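Local coordinates for protein putative adhesin (Bacteroides fragilis NCTC 9343, PDB 3PET) that is of unknown function but, as a putative lipoprotein with an auto-transporter adhesin head domain, probably takes part in cell adhesion, at residues D141-S155 against N160-S174. Numbering follows the deposited sequence. Where two conformers were deposited one is given.
Sequences DVKLEGTAQIAALHS and NIEAGNLRANAVEAS
The guanidinium of Arg-167 has the carbonyl oxygen of Gly-146 over the centre of one face, 3.4 Å above the plane, and Glu-145 OE2 at its edge. The two residues facing it, Glu-145 and Gly-146, belong to the neighbouring one of two successive coils of a right-handed beta-helix. Glu-145 and Arg-167 run side by side, and OE2 meets NH2 at 2.7 Å in a salt bridge in which the hydrogen bond is weak, the N-H...O angle being 126°. The Arg-167 chain, bent at chi2 and chi3, folds back over Gly-146 to reach it. Glu-145 OE1 turns instead to the backbone N of Ser-126. In the His-154 ring plane, the edge meets Ser-174 CB and a water bound to NE2; that water also donates to Glu-172 OE1.

The evidence for the fold is a parallel ladder: residues 142-145 run beside 161-163 at 8° and 150-155 beside 171-174 nearly parallel, with axes 4.7 and 4.6 Å apart. Between Leu-144 and Gly-146 the register shifts by one residue, the later segment carrying one extra residue taken up in the type I turn from Ala-163 to Leu-166. A second water spans this step, donating to Leu-144 O and accepting from Asn-165 N.

Inside the coil the side chains are largely apolar. Ile-161 CD1 reaches across to Leu-153 CB and Ser-155 CB, while Ala-163 CB touches both Leu-144 CD1 and Leu-153 CD1, each at 4.0 Å. Leu-166, with CG opposite its backbone N (chi1 -179°), sends CD2 to Ala-151 CB. Leu-127 and Leu-132, from the coil before 141-155, also touch Leu-166.

At the corner, the amides of Gln-149 and Asn-169 lie alongside, joined by a hydrogen bond between neighbouring coils: Asn-169 ND2 donates to Gln-149 OE1 at 2.7 Å, approaching from above the acceptor's carbonyl plane while OE1 stays in the Asn-169 amide plane.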
loop_
_atom_site.group_PDB
_atom_site.type_symbol
_atom_site.label_atom_id
_atom_site.label_comp_id
_atom_site.label_asym_id
_atom_site.label_seq_id
_atom_site.Cartn_x
_atom_site.Cartn_y
_atom_site.Cartn_z
ATOM N N ASP A 141 -7.467 -3.564 -0.543
ATOM C CA ASP A 141 -7.641 -4.999 -0.286
ATOM C C ASP A 141 -8.231 -5.735 -1.466
ATOM O O ASP A 141 -9.014 -5.158 -2.221
ATOM C CB ASP A 141 -8.570 -5.186 0.922
ATOM C CG ASP A 141 -8.018 -4.682 2.241
ATOM O OD1 ASP A 141 -6.795 -4.441 2.325
ATOM O OD2 ASP A 141 -8.793 -4.586 3.205
ATOM N N VAL A 142 -7.878 -7.023 -1.618
ATOM C CA VAL A 142 -8.454 -7.890 -2.645
ATOM C C VAL A 142 -9.204 -8.996 -1.895
ATOM O O VAL A 142 -8.573 -9.805 -1.213
ATOM C CB VAL A 142 -7.431 -8.437 -3.676
ATOM C CG1 VAL A 142 -8.104 -9.379 -4.691
ATOM C CG2 VAL A 142 -6.742 -7.292 -4.402
ATOM N N LYS A 143 -10.543 -8.952 -1.924
ATOM C CA LYS A 143 -11.409 -9.924 -1.267
ATOM C C LYS A 143 -11.962 -10.897 -2.308
ATOM O O LYS A 143 -12.495 -10.471 -3.333
ATOM C CB LYS A 143 -12.532 -9.235 -0.478
ATOM C CG LYS A 143 -13.334 -10.193 0.403
ATOM C CD LYS A 143 -14.310 -9.445 1.292
ATOM C CE LYS A 143 -15.171 -10.382 2.109
ATOM N NZ LYS A 143 -16.308 -9.669 2.751
ATOM N N LEU A 144 -11.793 -12.207 -2.044
ATOM C CA LEU A 144 -12.178 -13.285 -2.947
ATOM C C LEU A 144 -12.928 -14.390 -2.231
ATOM O O LEU A 144 -12.486 -14.873 -1.187
ATOM C CB LEU A 144 -10.908 -13.878 -3.595
ATOM C CG LEU A 144 -9.965 -12.892 -4.307
ATOM C CD1 LEU A 144 -8.563 -13.411 -4.338
ATOM C CD2 LEU A 144 -10.456 -12.566 -5.717
ATOM N N GLU A 145 -14.042 -14.818 -2.816
ATOM C CA GLU A 145 -14.852 -15.919 -2.307
ATOM C C GLU A 145 -15.256 -16.816 -3.481
ATOM O O GLU A 145 -15.573 -16.324 -4.563
ATOM C CB GLU A 145 -16.074 -15.400 -1.529
ATOM C CG GLU A 145 -16.923 -16.498 -0.873
ATOM C CD GLU A 145 -17.939 -17.160 -1.792
ATOM O OE1 GLU A 145 -18.437 -16.468 -2.702
ATOM O OE2 GLU A 145 -18.232 -18.366 -1.619
ATOM N N GLY A 146 -15.229 -18.122 -3.243
ATOM C CA GLY A 146 -15.600 -19.111 -4.248
ATOM C C GLY A 146 -14.645 -20.276 -4.289
ATOM O O GLY A 146 -14.177 -20.733 -3.252
ATOM N N THR A 147 -14.375 -20.784 -5.483
ATOM C CA THR A 147 -13.484 -21.939 -5.634
ATOM C C THR A 147 -12.505 -21.718 -6.786
ATOM O O THR A 147 -12.813 -21.029 -7.759
ATOM C CB THR A 147 -14.277 -23.277 -5.849
ATOM O OG1 THR A 147 -14.931 -23.264 -7.125
ATOM C CG2 THR A 147 -15.279 -23.590 -4.734
ATOM N N ALA A 148 -11.348 -22.351 -6.688
ATOM C CA ALA A 148 -10.318 -22.347 -7.729
ATOM C C ALA A 148 -9.557 -23.663 -7.665
ATOM O O ALA A 148 -9.440 -24.250 -6.587
ATOM C CB ALA A 148 -9.369 -21.174 -7.540
ATOM N N GLN A 149 -9.068 -24.157 -8.807
ATOM C CA GLN A 149 -8.242 -25.358 -8.751
ATOM C C GLN A 149 -6.861 -24.913 -8.284
ATOM O O GLN A 149 -6.275 -25.519 -7.403
ATOM C CB GLN A 149 -8.205 -26.089 -10.108
ATOM C CG GLN A 149 -9.476 -26.886 -10.419
ATOM C CD GLN A 149 -9.696 -28.082 -9.501
ATOM O OE1 GLN A 149 -8.762 -28.669 -8.935
ATOM N NE2 GLN A 149 -10.948 -28.472 -9.331
ATOM N N ILE A 150 -6.385 -23.788 -8.837
ATOM C CA ILE A 150 -5.105 -23.158 -8.505
ATOM C C ILE A 150 -5.355 -21.686 -8.208
ATOM O O ILE A 150 -6.055 -21.027 -8.982
ATOM C CB ILE A 150 -4.038 -23.325 -9.646
ATOM C CG1 ILE A 150 -3.825 -24.812 -10.006
ATOM C CG2 ILE A 150 -2.673 -22.668 -9.229
ATOM C CD1 ILE A 150 -3.317 -25.081 -11.435
ATOM N N ALA A 151 -4.749 -21.162 -7.122
ATOM C CA ALA A 151 -4.822 -19.729 -6.782
ATOM C C ALA A 151 -3.428 -19.204 -6.470
ATOM O O ALA A 151 -2.789 -19.646 -5.504
ATOM C CB ALA A 151 -5.765 -19.487 -5.605
ATOM N N ALA A 152 -2.937 -18.310 -7.327
ATOM C CA ALA A 152 -1.658 -17.638 -7.161
ATOM C C ALA A 152 -1.979 -16.260 -6.600
ATOM O O ALA A 152 -2.712 -15.494 -7.234
ATOM C CB ALA A 152 -0.905 -17.561 -8.499
ATOM N N LEU A 153 -1.553 -16.003 -5.359
ATOM C CA LEU A 153 -1.860 -14.765 -4.623
ATOM C C LEU A 153 -0.576 -14.053 -4.296
ATOM O O LEU A 153 0.190 -14.534 -3.452
ATOM C CB LEU A 153 -2.661 -15.104 -3.334
ATOM C CG LEU A 153 -3.910 -15.996 -3.512
ATOM C CD1 LEU A 153 -4.534 -16.362 -2.159
ATOM C CD2 LEU A 153 -4.965 -15.327 -4.413
ATOM N N HIS A 154 -0.302 -12.936 -4.996
ATOM C CA HIS A 154 0.946 -12.201 -4.840
ATOM C C HIS A 154 0.648 -10.761 -4.465
ATOM O O HIS A 154 0.165 -9.976 -5.286
ATOM C CB HIS A 154 1.804 -12.277 -6.132
ATOM C CG HIS A 154 2.049 -13.673 -6.616
ATOM N ND1 HIS A 154 2.823 -14.578 -5.890
ATOM C CD2 HIS A 154 1.608 -14.283 -7.737
ATOM C CE1 HIS A 154 2.804 -15.704 -6.581
ATOM N NE2 HIS A 154 2.090 -15.574 -7.702
ATOM N N SER A 155 0.914 -10.422 -3.210
ATOM C CA SER A 155 0.666 -9.074 -2.722
ATOM C C SER A 155 1.969 -8.309 -2.717
ATOM O O SER A 155 2.985 -8.842 -2.271
ATOM C CB SER A 155 0.008 -9.113 -1.346
ATOM O OG SER A 155 0.770 -9.850 -0.400
ATOM N N ASN A 160 -4.474 -6.040 2.145
ATOM C CA ASN A 160 -4.616 -7.477 2.376
ATOM C C ASN A 160 -5.282 -8.215 1.254
ATOM O O ASN A 160 -6.179 -7.679 0.605
ATOM C CB ASN A 160 -5.491 -7.705 3.642
ATOM C CG ASN A 160 -4.910 -7.115 4.900
ATOM O OD1 ASN A 160 -3.708 -7.000 5.049
ATOM N ND2 ASN A 160 -5.736 -6.764 5.855
ATOM N N ILE A 161 -4.892 -9.490 1.076
ATOM C CA ILE A 161 -5.593 -10.409 0.192
ATOM C C ILE A 161 -6.438 -11.224 1.141
ATOM O O ILE A 161 -5.894 -11.965 1.963
ATOM C CB ILE A 161 -4.722 -11.283 -0.758
ATOM C CG1 ILE A 161 -3.907 -10.409 -1.714
ATOM C CG2 ILE A 161 -5.656 -12.260 -1.546
ATOM C CD1 ILE A 161 -3.050 -11.187 -2.754
ATOM N N GLU A 162 -7.740 -11.042 1.070
ATOM C CA GLU A 162 -8.667 -11.741 1.945
ATOM C C GLU A 162 -9.351 -12.856 1.127
ATOM O O GLU A 162 -10.410 -12.664 0.527
ATOM C CB GLU A 162 -9.640 -10.735 2.599
ATOM C CG GLU A 162 -8.897 -9.744 3.499
ATOM C CD GLU A 162 -9.571 -8.450 3.923
ATOM O OE1 GLU A 162 -10.602 -8.077 3.319
ATOM O OE2 GLU A 162 -9.022 -7.772 4.825
ATOM N N ALA A 163 -8.689 -14.015 1.068
ATOM C CA ALA A 163 -9.160 -15.166 0.286
ATOM C C ALA A 163 -9.341 -16.431 1.155
ATOM O O ALA A 163 -9.176 -17.555 0.669
ATOM C CB ALA A 163 -8.170 -15.428 -0.851
ATOM N N GLY A 164 -9.734 -16.238 2.415
ATOM C CA GLY A 164 -10.028 -17.339 3.337
ATOM C C GLY A 164 -11.237 -18.152 2.896
ATOM O O GLY A 164 -11.306 -19.358 3.154
ATOM N N ASN A 165 -12.191 -17.501 2.213
ATOM C CA ASN A 165 -13.402 -18.157 1.682
ATOM C C ASN A 165 -13.278 -18.481 0.191
ATOM O O ASN A 165 -14.280 -18.772 -0.469
ATOM C CB ASN A 165 -14.646 -17.332 1.961
ATOM C CG ASN A 165 -14.880 -17.182 3.437
ATOM O OD1 ASN A 165 -14.681 -18.119 4.209
ATOM N ND2 ASN A 165 -15.232 -15.987 3.868
ATOM N N LEU A 166 -12.033 -18.460 -0.327
ATOM C CA LEU A 166 -11.739 -18.909 -1.664
ATOM C C LEU A 166 -11.078 -20.271 -1.508
ATOM O O LEU A 166 -9.891 -20.336 -1.178
ATOM C CB LEU A 166 -10.887 -17.928 -2.479
ATOM C CG LEU A 166 -10.616 -18.439 -3.906
ATOM C CD1 LEU A 166 -11.648 -17.914 -4.902
ATOM C CD2 LEU A 166 -9.239 -18.159 -4.301
ATOM N N ARG A 167 -11.880 -21.352 -1.653
ATOM C CA ARG A 167 -11.402 -22.735 -1.507
ATOM C C ARG A 167 -10.614 -23.148 -2.749
ATOM O O ARG A 167 -11.193 -23.268 -3.828
ATOM C CB ARG A 167 -12.589 -23.715 -1.258
ATOM C CG ARG A 167 -13.305 -23.515 0.077
ATOM C CD ARG A 167 -14.823 -23.515 -0.086
ATOM N NE ARG A 167 -15.376 -22.157 -0.111
ATOM C CZ ARG A 167 -16.411 -21.766 -0.855
ATOM N NH1 ARG A 167 -17.028 -22.628 -1.656
ATOM N NH2 ARG A 167 -16.833 -20.511 -0.806
ATOM N N ALA A 168 -9.291 -23.332 -2.608
ATOM C CA ALA A 168 -8.430 -23.728 -3.726
ATOM C C ALA A 168 -7.738 -25.055 -3.432
ATOM O O ALA A 168 -7.455 -25.339 -2.267
ATOM C CB ALA A 168 -7.389 -22.652 -3.995
ATOM N N ASN A 169 -7.447 -25.857 -4.467
ATOM C CA ASN A 169 -6.708 -27.100 -4.231
ATOM C C ASN A 169 -5.234 -26.798 -4.034
ATOM O O ASN A 169 -4.643 -27.296 -3.094
ATOM C CB ASN A 169 -6.932 -28.117 -5.353
ATOM C CG ASN A 169 -8.254 -28.819 -5.202
ATOM O OD1 ASN A 169 -8.696 -29.144 -4.095
ATOM N ND2 ASN A 169 -8.911 -29.066 -6.304
ATOM N N ALA A 170 -4.659 -25.952 -4.889
ATOM C CA ALA A 170 -3.253 -25.551 -4.824
ATOM C C ALA A 170 -3.160 -24.047 -4.671
ATOM O O ALA A 170 -3.829 -23.298 -5.393
ATOM C CB ALA A 170 -2.514 -26.007 -6.074
ATOM N N VAL A 171 -2.363 -23.599 -3.709
ATOM C CA VAL A 171 -2.183 -22.165 -3.475
ATOM C C VAL A 171 -0.707 -21.829 -3.601
ATOM O O VAL A 171 0.142 -22.555 -3.077
ATOM C CB VAL A 171 -2.766 -21.710 -2.091
ATOM C CG1 VAL A 171 -2.347 -20.287 -1.724
ATOM C CG2 VAL A 171 -4.284 -21.837 -2.062
ATOM N N GLU A 172 -0.409 -20.704 -4.279
ATOM C CA GLU A 172 0.939 -20.119 -4.351
ATOM C C GLU A 172 0.802 -18.717 -3.803
ATOM O O GLU A 172 0.163 -17.882 -4.433
ATOM C CB GLU A 172 1.514 -20.142 -5.768
ATOM C CG GLU A 172 1.784 -21.558 -6.273
ATOM C CD GLU A 172 1.473 -21.839 -7.733
ATOM O OE1 GLU A 172 1.402 -20.879 -8.536
ATOM O OE2 GLU A 172 1.308 -23.034 -8.073
ATOM N N ALA A 173 1.286 -18.482 -2.582
ATOM C CA ALA A 173 1.127 -17.173 -1.952
ATOM C C ALA A 173 2.449 -16.518 -1.623
ATOM O O ALA A 173 3.332 -17.162 -1.054
ATOM C CB ALA A 173 0.291 -17.304 -0.681
ATOM N N SER A 174 2.592 -15.226 -1.973
ATOM C CA SER A 174 3.801 -14.476 -1.645
ATOM C C SER A 174 3.403 -13.076 -1.229
ATOM O O SER A 174 2.621 -12.435 -1.925
ATOM C CB SER A 174 4.801 -14.474 -2.798
ATOM O OG SER A 174 5.906 -13.634 -2.504
HETATM O O HOH W 1 -12.617 -14.647 1.643
HETATM O O HOH W 2 2.641 -18.316 -8.381
#